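Local coordinates for protein alpha-fucosidase (Bifidobacterium bifidum, PDB 2EAE) that acts as the catalytic part of a larger 1,2-alpha-L-fucosidase, a glycoside hydrolase that releases alpha-1,2-linked L-fucose from glycans, at residues T212-T217 against V402-N407; G64-E69 against Y145-T150. The protein carries 1 engineered substitution. All blocks are in the same frame, centred on the assembly; numbering follows the deposited sequence.

In the fold
Contact 1 joins the N-terminal beta domain to a loop of the catalytic region, while contact 2 lies wholly within the beta domain. Their centres are 28 Å apart and their nearest atoms about 10 Å, so they do not touch. Neighbouring antiparallel strands 68-75 and 139-144 connect them: contact 2 sits at one end of this pair, and Leu78, Trp138 and Thr80, just past the other end, border contact 1. Neither contact is part of the fucose pocket or a calcium site. The loop that carries 402-407 nevertheless also supplies Leu396 and Trp414 of the fucose pocket and His409, which contacts the bound glycan, and Glu76, a calcium ligand, directly follows strand 68-75.

Contact 1 (T212-T217 against V402-N407); sequences TNYSKT and VTAGDN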
loop_
_atom_site.group_PDB
_atom_site.type_symbol
_atom_site.label_atom_id
_atom_site.label_comp_id
_atom_site.label_asym_id
_atom_site.label_seq_id
_atom_site.Cartn_x
_atom_site.Cartn_y
_atom_site.Cartn_z
ATOM N N THR A 212 -6.506 -19.000 -19.398
ATOM C CA THR A 212 -7.522 -20.007 -19.701
ATOM C C THR A 212 -8.514 -20.223 -18.563
ATOM O O THR A 212 -9.609 -20.706 -18.795
ATOM C CB THR A 212 -6.892 -21.371 -20.077
ATOM O OG1 THR A 212 -6.356 -21.994 -18.899
ATOM C CG2 THR A 212 -5.811 -21.203 -21.144
ATOM N N ASN A 213 -8.140 -19.855 -17.332
ATOM C CA ASN A 213 -8.915 -20.209 -16.160
ATOM C C ASN A 213 -10.018 -19.214 -15.734
ATOM O O ASN A 213 -10.666 -19.396 -14.710
ATOM C CB ASN A 213 -7.992 -20.511 -14.978
ATOM C CG ASN A 213 -8.650 -21.368 -13.953
ATOM O OD1 ASN A 213 -8.485 -21.166 -12.751
ATOM N ND2 ASN A 213 -9.429 -22.334 -14.413
ATOM N N TYR A 214 -10.233 -18.148 -16.486
ATOM C CA TYR A 214 -11.499 -17.458 -16.270
ATOM C C TYR A 214 -12.502 -17.771 -17.374
ATOM O O TYR A 214 -12.121 -17.874 -18.544
ATOM C CB TYR A 214 -11.350 -15.954 -16.019
ATOM C CG TYR A 214 -10.583 -15.128 -17.010
ATOM C CD1 TYR A 214 -11.224 -14.549 -18.106
ATOM C CD2 TYR A 214 -9.218 -14.852 -16.821
ATOM C CE1 TYR A 214 -10.546 -13.764 -19.003
ATOM C CE2 TYR A 214 -8.538 -14.052 -17.726
ATOM C CZ TYR A 214 -9.214 -13.516 -18.813
ATOM O OH TYR A 214 -8.562 -12.716 -19.708
ATOM N N SER A 215 -13.766 -17.924 -16.983
ATOM C CA SER A 215 -14.893 -18.060 -17.940
ATOM C C SER A 215 -15.010 -16.851 -18.846
ATOM O O SER A 215 -14.833 -15.717 -18.398
ATOM C CB SER A 215 -16.229 -18.164 -17.208
ATOM O OG SER A 215 -16.312 -19.333 -16.440
ATOM N N LYS A 216 -15.322 -17.087 -20.119
ATOM C CA LYS A 216 -15.690 -16.005 -21.025
ATOM C C LYS A 216 -16.894 -16.330 -21.884
ATOM O O LYS A 216 -17.383 -17.462 -21.909
ATOM C CB LYS A 216 -14.545 -15.548 -21.937
ATOM C CG LYS A 216 -13.458 -16.533 -22.208
ATOM C CD LYS A 216 -12.259 -16.167 -21.397
ATOM C CE LYS A 216 -11.020 -16.769 -21.979
ATOM N NZ LYS A 216 -10.257 -17.436 -20.905
ATOM N N THR A 217 -17.328 -15.294 -22.588
ATOM C CA THR A 217 -18.459 -15.300 -23.501
ATOM C C THR A 217 -17.987 -14.582 -24.755
ATOM O O THR A 217 -17.514 -13.432 -24.695
ATOM C CB THR A 217 -19.648 -14.547 -22.894
ATOM O OG1 THR A 217 -20.063 -15.204 -21.690
ATOM C CG2 THR A 217 -20.805 -14.509 -23.854
ATOM N N VAL A 402 -0.256 -13.726 -12.005
ATOM C CA VAL A 402 -0.246 -14.783 -13.038
ATOM C C VAL A 402 -1.452 -15.734 -12.903
ATOM O O VAL A 402 -1.863 -16.366 -13.879
ATOM C CB VAL A 402 1.075 -15.592 -13.006
ATOM C CG1 VAL A 402 1.146 -16.461 -11.760
ATOM C CG2 VAL A 402 1.224 -16.412 -14.298
ATOM N N THR A 403 -2.025 -15.815 -11.709
ATOM C CA THR A 403 -3.127 -16.715 -11.392
ATOM C C THR A 403 -4.493 -16.098 -11.764
ATOM O O THR A 403 -4.638 -14.882 -11.825
ATOM C CB THR A 403 -3.129 -17.096 -9.893
ATOM O OG1 THR A 403 -3.049 -15.899 -9.122
ATOM C CG2 THR A 403 -1.949 -17.988 -9.512
ATOM N N ALA A 404 -5.481 -16.950 -12.032
ATOM C CA ALA A 404 -6.851 -16.521 -12.335
ATOM C C ALA A 404 -7.819 -17.644 -12.005
ATOM O O ALA A 404 -7.509 -18.824 -12.146
ATOM C CB ALA A 404 -7.013 -16.117 -13.816
ATOM N N GLY A 405 -8.996 -17.259 -11.552
ATOM C CA GLY A 405 -10.104 -18.163 -11.334
ATOM C C GLY A 405 -11.276 -17.238 -11.135
ATOM O O GLY A 405 -11.094 -16.058 -10.817
ATOM N N ASP A 406 -12.482 -17.746 -11.338
ATOM C CA ASP A 406 -13.675 -16.890 -11.265
ATOM C C ASP A 406 -14.044 -16.454 -9.850
ATOM O O ASP A 406 -14.442 -15.318 -9.637
ATOM C CB ASP A 406 -14.870 -17.587 -11.929
ATOM C CG ASP A 406 -14.882 -17.419 -13.440
ATOM O OD1 ASP A 406 -14.052 -16.696 -13.999
ATOM O OD2 ASP A 406 -15.758 -18.006 -14.094
ATOM N N ASN A 407 -13.890 -17.350 -8.887
ATOM C CA ASN A 407 -14.423 -17.148 -7.558
ATOM C C ASN A 407 -13.398 -16.649 -6.532
ATOM O O ASN A 407 -12.193 -16.890 -6.678
ATOM C CB ASN A 407 -15.069 -18.438 -7.073
ATOM C CG ASN A 407 -16.445 -18.653 -7.703
ATOM O OD1 ASN A 407 -16.835 -17.916 -8.616
ATOM N ND2 ASN A 407 -17.183 -19.635 -7.205
HETATM O O HOH W 1 -15.378 -14.910 -15.679
#
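Residues 213-215 lie against 404-406 without a backbone hydrogen bond between them, and the chains come nearest at Tyr214 and Gly405, whose CA atoms are 5.2 Å apart. Close by, the carbonyl O of Asn213 rests 3.6 Å from Gly405 CA. The main polar link is a two-pronged grip of Ser215 on the carboxylate of Asp406. Ser215 N donates to Asp406 OD1 over 3.2 Å, with a bent N-H...O angle of 145°. Ser215 OG donates to Asp406 OD2 over 2.8 Å. Both donors come in on the syn side and somewhat out of the carboxylate plane. Asp406 CG lies beside its own backbone N (chi1 -83°), which turns the carboxylate to the serine. A water adds a second bridge: it donates to Ser215 O and, over 2.8 Å, to Asp406 OD1. Two bonds thus hold OD1 and help to fix the rotation of the group. Without the carboxylate, as with an alanine at Asp406, Ser215 N and OG would probably lose these acceptors and the water one of its two anchors.

There is one apolar touch. Ala404 CB meets the edge of the Tyr214 ring in its plane, 3.9 Å from CD2. A chi1 of 54° carries the hydroxyl end of Tyr214 away from the 402-407 loop, where OH hydrogen-bonds to Trp138 O. Lys216 NZ sits over one face of this ring, toward its rim; it donates to Tyr214 O over 3.0 Å and also to Asn211 O. Ser215 pairs through its backbone with Gly235, next to strand 227-234. The contact is a domain interface: the edge of the N-terminal beta-sandwich meets a loop of the helical (alpha/alpha)6 catalytic domain, the domain pairing of family 95 fucosidases.

Contact 2 (G64-E69 against Y145-T150); sequences GEVSRE and YGFNDT
Ser67 and Tyr145 share the one backbone hydrogen bond across this contact. Tyr145 N donates to Ser67 O over 2.9 Å, and the bond is nearly straight at 167°. The two CA atoms are 5.1 Å apart. Within 64-69, the carboxylate of Glu69 closes the turn: its OE1 accepts from Glu65 N over 3.0 Å and, weakly, from Gly64 N.

Van der Waals contacts make up most of the rest. Val66 CG2 presses on Thr150 CB at 3.5 Å, and the two side chains cross at about a right angle. The Phe147 ring presents its edge to the Val66 carbonyl, with CE2 3.5 Å from Val66 O. Ser67 OG lies 3.6 Å from Phe147 CB; its chi1 of -179° sets OG opposite the backbone N, on the side of Phe147. One face of the Phe147 ring is covered near its rim by Tyr145 CB, so the second segment also packs against itself.

Charged and aromatic contacts tie both segments to the nine-stranded sheet and its turns. Arg179 of strand 176-184 forms a salt bridge with Glu69, hydrogen-bonds to Val66 O and makes a cation-pi contact with Tyr145. Phe147 stacks on His172, just after strand 165-171.

The whole joins the turn into strand 68-75 to the loop leaving its antiparallel neighbour 139-144. That loop crosses from the seven-stranded to the nine-stranded sheet, a connection between layers that belongs to the beta-sandwich of the N-terminal domain.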
loop_
_atom_site.group_PDB
_atom_site.type_symbol
_atom_site.label_atom_id
_atom_site.label_comp_id
_atom_site.label_asym_id
_atom_site.label_seq_id
_atom_site.Cartn_x
_atom_site.Cartn_y
_atom_site.Cartn_z
ATOM N N GLY A 64 12.183 -12.705 -20.118
ATOM C CA GLY A 64 13.510 -12.575 -20.764
ATOM C C GLY A 64 14.031 -13.870 -21.377
ATOM O O GLY A 64 15.252 -14.112 -21.409
ATOM N N GLU A 65 13.103 -14.694 -21.853
ATOM C CA GLU A 65 13.443 -15.986 -22.462
ATOM C C GLU A 65 14.029 -15.755 -23.856
ATOM O O GLU A 65 13.603 -14.848 -24.575
ATOM C CB GLU A 65 12.224 -16.911 -22.534
ATOM C CG GLU A 65 11.539 -17.180 -21.201
ATOM C CD GLU A 65 12.450 -17.834 -20.182
ATOM O OE1 GLU A 65 13.262 -18.712 -20.551
ATOM O OE2 GLU A 65 12.350 -17.486 -18.996
ATOM N N VAL A 66 15.024 -16.562 -24.234
ATOM C CA VAL A 66 15.770 -16.228 -25.449
ATOM C C VAL A 66 14.904 -16.478 -26.679
ATOM O O VAL A 66 14.807 -15.624 -27.552
ATOM C CB VAL A 66 17.182 -16.901 -25.544
ATOM C CG1 VAL A 66 17.761 -17.200 -24.152
ATOM C CG2 VAL A 66 17.165 -18.135 -26.426
ATOM N N SER A 67 14.231 -17.619 -26.710
ATOM C CA SER A 67 13.470 -18.013 -27.898
ATOM C C SER A 67 11.977 -17.658 -27.791
ATOM O O SER A 67 11.513 -16.748 -28.489
ATOM C CB SER A 67 13.691 -19.502 -28.225
ATOM O OG SER A 67 12.975 -19.866 -29.401
ATOM N N ARG A 68 11.244 -18.352 -26.916
ATOM C CA ARG A 68 9.826 -18.041 -26.671
ATOM C C ARG A 68 9.685 -17.029 -25.521
ATOM O O ARG A 68 9.428 -17.408 -24.374
ATOM C CB ARG A 68 9.018 -19.304 -26.382
ATOM C CG ARG A 68 7.490 -19.108 -26.379
ATOM C CD ARG A 68 6.779 -20.461 -26.452
ATOM N NE ARG A 68 5.432 -20.484 -25.887
ATOM C CZ ARG A 68 4.339 -20.001 -26.482
ATOM N NH1 ARG A 68 4.413 -19.421 -27.676
ATOM N NH2 ARG A 68 3.164 -20.088 -25.870
ATOM N N GLU A 69 9.894 -15.754 -25.853
ATOM C CA GLU A 69 9.840 -14.656 -24.891
ATOM C C GLU A 69 8.422 -14.513 -24.367
ATOM O O GLU A 69 7.447 -14.790 -25.083
ATOM C CB GLU A 69 10.341 -13.362 -25.536
ATOM C CG GLU A 69 10.108 -12.066 -24.736
ATOM C CD GLU A 69 10.888 -12.028 -23.411
ATOM O OE1 GLU A 69 10.754 -12.981 -22.614
ATOM O OE2 GLU A 69 11.642 -11.052 -23.188
ATOM N N TYR A 145 10.634 -16.296 -31.248
ATOM C CA TYR A 145 11.686 -15.973 -32.197
ATOM C C TYR A 145 12.031 -17.198 -33.054
ATOM O O TYR A 145 12.855 -17.112 -33.965
ATOM C CB TYR A 145 12.925 -15.449 -31.457
ATOM C CG TYR A 145 12.884 -13.975 -31.070
ATOM C CD1 TYR A 145 11.845 -13.452 -30.290
ATOM C CD2 TYR A 145 13.904 -13.116 -31.466
ATOM C CE1 TYR A 145 11.825 -12.103 -29.929
ATOM C CE2 TYR A 145 13.889 -11.788 -31.125
ATOM C CZ TYR A 145 12.847 -11.280 -30.354
ATOM O OH TYR A 145 12.866 -9.948 -30.018
ATOM N N GLY A 146 11.403 -18.329 -32.745
ATOM C CA GLY A 146 11.511 -19.525 -33.569
ATOM C C GLY A 146 12.732 -20.381 -33.288
ATOM O O GLY A 146 12.649 -21.602 -33.399
ATOM N N PHE A 147 13.843 -19.737 -32.903
ATOM C CA PHE A 147 15.173 -20.361 -32.708
ATOM C C PHE A 147 15.232 -21.889 -32.585
ATOM O O PHE A 147 14.450 -22.491 -31.858
ATOM C CB PHE A 147 15.913 -19.736 -31.516
ATOM C CG PHE A 147 16.173 -18.264 -31.654
ATOM C CD1 PHE A 147 16.422 -17.690 -32.897
ATOM C CD2 PHE A 147 16.187 -17.451 -30.527
ATOM C CE1 PHE A 147 16.674 -16.323 -33.022
ATOM C CE2 PHE A 147 16.439 -16.083 -30.637
ATOM C CZ PHE A 147 16.681 -15.519 -31.887
ATOM N N ASN A 148 16.180 -22.497 -33.295
ATOM C CA ASN A 148 16.412 -23.948 -33.220
ATOM C C ASN A 148 17.045 -24.367 -31.892
ATOM O O ASN A 148 16.642 -25.373 -31.290
ATOM C CB ASN A 148 17.283 -24.419 -34.391
ATOM C CG ASN A 148 16.626 -24.188 -35.741
ATOM O OD1 ASN A 148 15.409 -24.325 -35.890
ATOM N ND2 ASN A 148 17.436 -23.846 -36.737
ATOM N N ASP A 149 18.049 -23.600 -31.459
ATOM C CA ASP A 149 18.635 -23.741 -30.120
ATOM C C ASP A 149 18.485 -22.450 -29.304
ATOM O O ASP A 149 18.299 -21.362 -29.866
ATOM C CB ASP A 149 20.110 -24.187 -30.193
ATOM C CG ASP A 149 20.975 -23.268 -31.061
ATOM O OD1 ASP A 149 21.741 -23.805 -31.894
ATOM O OD2 ASP A 149 20.909 -22.020 -30.923
ATOM N N THR A 150 18.569 -22.574 -27.981
ATOM C CA THR A 150 18.501 -21.411 -27.101
ATOM C C THR A 150 19.896 -21.051 -26.556
ATOM O O THR A 150 20.034 -20.554 -25.433
ATOM C CB THR A 150 17.476 -21.619 -25.937
ATOM O OG1 THR A 150 18.070 -22.395 -24.887
ATOM C CG2 THR A 150 16.191 -22.300 -26.426
#